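Local coordinates for protein similar to tr|Q8YYT1|Q8YYT1 (Microcystis aeruginosa PCC 7806, PDB 5NPL) that is of unknown function but joins a pair of CBS domains to a CP12 domain, a combination consistent with a regulatory role in cyanobacteria, at residues E143-D148 against W167-E172. Numbering follows the deposited sequence.
Sequences EAARED and WDVVEE. With DO3 (10-((2R)-2-hydroxypropyl)-1,4,7,10-tetraazacyclododecane 1,4,7-triacetic acid), chain E.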
ATOM      1  N   GLU A 143       1.712 -32.145  10.493  1.00 42.13           N
ATOM      2  CA  GLU A 143       2.476 -32.107  11.754  1.00 40.95           C
ATOM      3  C   GLU A 143       1.803 -31.423  12.922  1.00 39.79           C
ATOM      4  O   GLU A 143       1.851 -31.925  14.034  1.00 40.01           O
ATOM      5  CB  GLU A 143       3.837 -31.462  11.529  1.00 42.45           C
ATOM      6  CG  GLU A 143       4.791 -32.433  10.829  1.00 44.72           C
ATOM      7  CD  GLU A 143       6.167 -31.852  10.605  1.00 46.47           C
ATOM      8  OE1 GLU A 143       6.664 -32.016   9.433  1.00 43.36           O
ATOM      9  OE2 GLU A 143       6.696 -31.274  11.638  1.00 48.13           O
ATOM     10  N   ALA A 144       1.210 -30.265  12.677  1.00 38.96           N
ATOM     11  CA  ALA A 144       0.482 -29.502  13.709  1.00 39.11           C
ATOM     12  C   ALA A 144      -0.783 -30.209  14.157  1.00 39.92           C
ATOM     13  O   ALA A 144      -1.093 -30.209  15.336  1.00 42.48           O
ATOM     14  CB  ALA A 144       0.150 -28.111  13.209  1.00 37.91           C
ATOM     15  N   ALA A 145      -1.518 -30.809  13.225  1.00 39.89           N
ATOM     16  CA  ALA A 145      -2.746 -31.519  13.541  1.00 41.43           C
ATOM     17  C   ALA A 145      -2.498 -32.813  14.314  1.00 43.76           C
ATOM     18  O   ALA A 145      -3.378 -33.265  15.075  1.00 47.72           O
ATOM     19  CB  ALA A 145      -3.517 -31.808  12.277  1.00 42.07           C
ATOM     20  N   ARG A 146      -1.336 -33.427  14.091  1.00 44.04           N
ATOM     21  CA  ARG A 146      -0.881 -34.577  14.882  1.00 44.54           C
ATOM     22  C   ARG A 146      -0.505 -34.181  16.309  1.00 45.44           C
ATOM     23  O   ARG A 146      -0.740 -34.936  17.215  1.00 47.94           O
ATOM     24  CB  ARG A 146       0.361 -35.202  14.289  1.00 46.41           C
ATOM     25  CG  ARG A 146       0.248 -36.037  13.041  1.00 47.58           C
ATOM     26  CD  ARG A 146       1.333 -37.120  13.064  1.00 52.21           C
ATOM     27  NE  ARG A 146       1.851 -37.358  11.725  1.00 55.91           N
ATOM     28  CZ  ARG A 146       1.341 -38.211  10.839  1.00 62.16           C
ATOM     29  NH1 ARG A 146       0.262 -38.976  11.139  1.00 65.12           N
ATOM     30  NH2 ARG A 146       1.907 -38.278   9.621  1.00 63.02           N
ATOM     31  N   GLU A 147       0.159 -33.033  16.490  1.00 45.57           N
ATOM     32  CA  GLU A 147       0.505 -32.498  17.818  1.00 45.09           C
ATOM     33  C   GLU A 147      -0.774 -32.150  18.617  1.00 43.40           C
ATOM     34  O   GLU A 147      -0.909 -32.515  19.788  1.00 43.62           O
ATOM     35  CB  GLU A 147       1.455 -31.280  17.721  1.00 46.24           C
ATOM     36  CG  GLU A 147       2.896 -31.647  17.339  1.00 49.36           C
ATOM     37  CD  GLU A 147       3.830 -30.434  17.115  1.00 52.77           C
ATOM     38  OE1 GLU A 147       3.647 -29.397  17.801  1.00 56.60           O
ATOM     39  OE2 GLU A 147       4.780 -30.499  16.280  1.00 52.36           O
ATOM     40  N   ASP A 148      -1.691 -31.439  17.969  1.00 41.22           N
ATOM     41  CA  ASP A 148      -3.017 -31.172  18.506  1.00 41.47           C
ATOM     42  C   ASP A 148      -3.719 -32.465  18.912  1.00 40.85           C
ATOM     43  O   ASP A 148      -4.199 -32.565  20.029  1.00 40.15           O
ATOM     44  CB  ASP A 148      -3.895 -30.426  17.480  1.00 42.52           C
ATOM     45  CG  ASP A 148      -3.511 -28.961  17.293  1.00 43.23           C
ATOM     46  OD1 ASP A 148      -2.829 -28.415  18.176  1.00 45.84           O
ATOM     47  OD2 ASP A 148      -3.911 -28.337  16.271  1.00 43.51           O
ATOM     48  N   TRP A 167      -7.795 -37.043  15.397  1.00 43.04           N
ATOM     49  CA  TRP A 167      -7.091 -37.909  14.447  1.00 42.59           C
ATOM     50  C   TRP A 167      -7.747 -37.985  13.066  1.00 42.29           C
ATOM     51  O   TRP A 167      -7.046 -38.072  12.082  1.00 40.63           O
ATOM     52  CB  TRP A 167      -6.833 -39.302  15.031  1.00 42.79           C
ATOM     53  CG  TRP A 167      -5.730 -39.234  16.011  1.00 42.60           C
ATOM     54  CD1 TRP A 167      -5.829 -39.246  17.385  1.00 42.75           C
ATOM     55  CD2 TRP A 167      -4.346 -39.052  15.715  1.00 42.07           C
ATOM     56  NE1 TRP A 167      -4.595 -39.129  17.936  1.00 42.15           N
ATOM     57  CE2 TRP A 167      -3.665 -38.967  16.935  1.00 41.65           C
ATOM     58  CE3 TRP A 167      -3.617 -38.937  14.525  1.00 42.94           C
ATOM     59  CZ2 TRP A 167      -2.271 -38.810  17.002  1.00 41.10           C
ATOM     60  CZ3 TRP A 167      -2.234 -38.764  14.604  1.00 42.04           C
ATOM     61  CH2 TRP A 167      -1.586 -38.703  15.839  1.00 40.86           C
ATOM     62  N   ASP A 168      -9.080 -37.930  13.004  1.00 44.39           N
ATOM     63  CA  ASP A 168      -9.803 -37.860  11.707  1.00 45.85           C
ATOM     64  C   ASP A 168      -9.390 -36.619  10.870  1.00 42.96           C
ATOM     65  O   ASP A 168      -9.320 -36.677   9.659  1.00 41.16           O
ATOM     66  CB  ASP A 168     -11.347 -37.911  11.882  1.00 47.83           C
ATOM     67  CG  ASP A 168     -12.063 -38.340  10.591  1.00 51.70           C
ATOM     68  OD1 ASP A 168     -12.089 -39.600  10.375  1.00 53.82           O
ATOM     69  OD2 ASP A 168     -12.564 -37.446   9.801  1.00 51.91           O
ATOM     70  N   VAL A 169      -9.081 -35.511  11.542  1.00 42.40           N
ATOM     71  CA  VAL A 169      -8.566 -34.307  10.883  1.00 41.54           C
ATOM     72  C   VAL A 169      -7.186 -34.614  10.278  1.00 41.63           C
ATOM     73  O   VAL A 169      -6.934 -34.271   9.129  1.00 39.73           O
ATOM     74  CB  VAL A 169      -8.522 -33.113  11.854  1.00 41.51           C
ATOM     75  CG1 VAL A 169      -7.828 -31.900  11.234  1.00 42.46           C
ATOM     76  CG2 VAL A 169      -9.928 -32.767  12.292  1.00 41.67           C
ATOM     77  N   VAL A 170      -6.323 -35.306  11.026  1.00 44.05           N
ATOM     78  CA  VAL A 170      -5.005 -35.733  10.522  1.00 45.57           C
ATOM     79  C   VAL A 170      -5.151 -36.591   9.262  1.00 47.90           C
ATOM     80  O   VAL A 170      -4.379 -36.456   8.330  1.00 50.01           O
ATOM     81  CB  VAL A 170      -4.177 -36.486  11.610  1.00 45.87           C
ATOM     82  CG1 VAL A 170      -2.912 -37.123  11.048  1.00 46.83           C
ATOM     83  CG2 VAL A 170      -3.832 -35.552  12.722  1.00 45.62           C
ATOM     84  N   GLU A 171      -6.147 -37.461   9.237  1.00 50.49           N
ATOM     85  CA  GLU A 171      -6.384 -38.360   8.110  1.00 53.13           C
ATOM     86  C   GLU A 171      -7.021 -37.696   6.890  1.00 51.04           C
ATOM     87  O   GLU A 171      -6.694 -38.060   5.786  1.00 50.69           O
ATOM     88  CB  GLU A 171      -7.218 -39.566   8.560  1.00 58.97           C
ATOM     89  CG  GLU A 171      -6.363 -40.573   9.311  1.00 63.78           C
ATOM     90  CD  GLU A 171      -7.100 -41.817   9.665  1.00 72.85           C
ATOM     91  OE1 GLU A 171      -6.627 -42.494  10.618  1.00 79.68           O
ATOM     92  OE2 GLU A 171      -8.129 -42.105   8.980  1.00 81.80           O
ATOM     93  N   GLU A 172      -7.945 -36.760   7.064  1.00 49.96           N
ATOM     94  CA  GLU A 172      -8.505 -36.023   5.913  1.00 50.02           C
ATOM     95  C   GLU A 172      -7.392 -35.231   5.226  1.00 47.29           C
ATOM     96  O   GLU A 172      -7.342 -35.170   4.014  1.00 46.98           O
ATOM     97  CB  GLU A 172      -9.667 -35.098   6.290  1.00 52.42           C
ATOM     98  CG  GLU A 172     -10.916 -35.722   6.904  1.00 56.36           C
ATOM     99  CD  GLU A 172     -11.632 -36.837   6.095  1.00 61.87           C
ATOM    100  OE1 GLU A 172     -11.493 -36.908   4.845  1.00 62.92           O
ATOM    101  OE2 GLU A 172     -12.393 -37.633   6.733  1.00 63.89           O
TER
HETATM  102  N1  DO3 E 302      -3.014 -43.610  15.981  1.00 67.32           N
HETATM  103  N2  DO3 E 302      -2.569 -46.972  17.831  1.00 65.60           N
HETATM  104  N3  DO3 E 302      -4.262 -45.799  20.977  1.00 67.36           N
HETATM  105  N4  DO3 E 302      -3.909 -42.808  19.231  1.00 67.41           N
HETATM  106  O1  DO3 E 302      -0.807 -43.945  17.559  1.00 56.48           O
HETATM  107  O3  DO3 E 302       0.906 -47.333  18.974  1.00 64.61           O
HETATM  108  O5  DO3 E 302      -1.995 -43.753  21.772  1.00 72.31           O
HETATM  109  O7  DO3 E 302      -1.488 -41.573  19.372  1.00 60.66           O
HETATM  110  C1  DO3 E 302      -2.736 -45.087  16.035  1.00 65.17           C
HETATM  111  C2  DO3 E 302      -3.232 -45.760  17.306  1.00 64.40           C
HETATM  112  C3  DO3 E 302      -3.141 -47.442  19.147  1.00 65.95           C
HETATM  113  C4  DO3 E 302      -4.365 -46.727  19.794  1.00 65.64           C
HETATM  114  C5  DO3 E 302      -4.990 -44.478  20.904  1.00 63.10           C
HETATM  115  C6  DO3 E 302      -5.078 -43.651  19.610  1.00 65.92           C
HETATM  116  C7  DO3 E 302      -4.125 -42.212  17.898  1.00 64.70           C
HETATM  117  C8  DO3 E 302      -4.233 -43.087  16.667  1.00 65.77           C
HETATM  118  C9  DO3 E 302      -0.637 -43.113  16.647  1.00 63.34           C
HETATM  119  C10 DO3 E 302      -1.814 -42.750  15.768  1.00 64.56           C
HETATM  120  C11 DO3 E 302      -0.182 -46.711  18.846  1.00 68.71           C
HETATM  121  C12 DO3 E 302      -1.071 -47.093  17.662  1.00 68.55           C
HETATM  122  C13 DO3 E 302      -2.536 -44.615  22.498  1.00 73.40           C
HETATM  123  C14 DO3 E 302      -3.014 -45.871  21.811  1.00 70.13           C
HETATM  124  C15 DO3 E 302      -2.508 -40.824  20.047  1.00 63.16           C
HETATM  125  C16 DO3 E 302      -3.797 -41.655  20.167  1.00 65.92           C
HETATM  126  C17 DO3 E 302      -1.990 -40.340  21.400  1.00 66.61           C
HETATM  127  O2  DO3 E 302       0.477 -42.590  16.419  1.00 64.59           O
HETATM  128  O4  DO3 E 302      -0.543 -45.812  19.649  1.00 61.78           O
HETATM  129  O6  DO3 E 302      -2.679 -44.512  23.743  1.00 74.58           O
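Val-170 packs against the backbone and side chain of Ala-145; across the two segments these residues bring their CA atoms nearest, with 5.7 Å between the CA of Ala-145 and the CA of Val-170. Its CG2 methyl meets the carbonyl O of Ala-145 and lies 3.8 Å from the CB of the same alanine. The other methyl, CG1, held anti to the backbone N (chi1 171°), faces Arg-146, with 3.9 Å to CG and 3.7 Å to NH1. Bent at chi2 and chi3, the arginine chain runs across both Val-170 and Trp-167; its CG is 4.0 Å from CZ3 of the indole, and the guanidinium, hydrogen-bonded through NH2 to Gln-174, turns its edge to that carbon. One indole face carries the macrocyclic DO3, whose C7 sits 3.1 Å above the ring plane, while the tryptophan also touches Ala-149, Arg-150 and Cys-153. Packing is looser beyond Ala-145, where the exposed Val-169 reaches it only through CG1, at 4.4 Å. Away from this seam, Glu-143, Glu-147 and Asp-148 form salt bridges with arginines of a second subunit. The axes of 143-148 and 167-172 approach to 8.7 Å at 166°, within helices 138-156 and 161-179, the antiparallel helical hairpin of the CP12 domain.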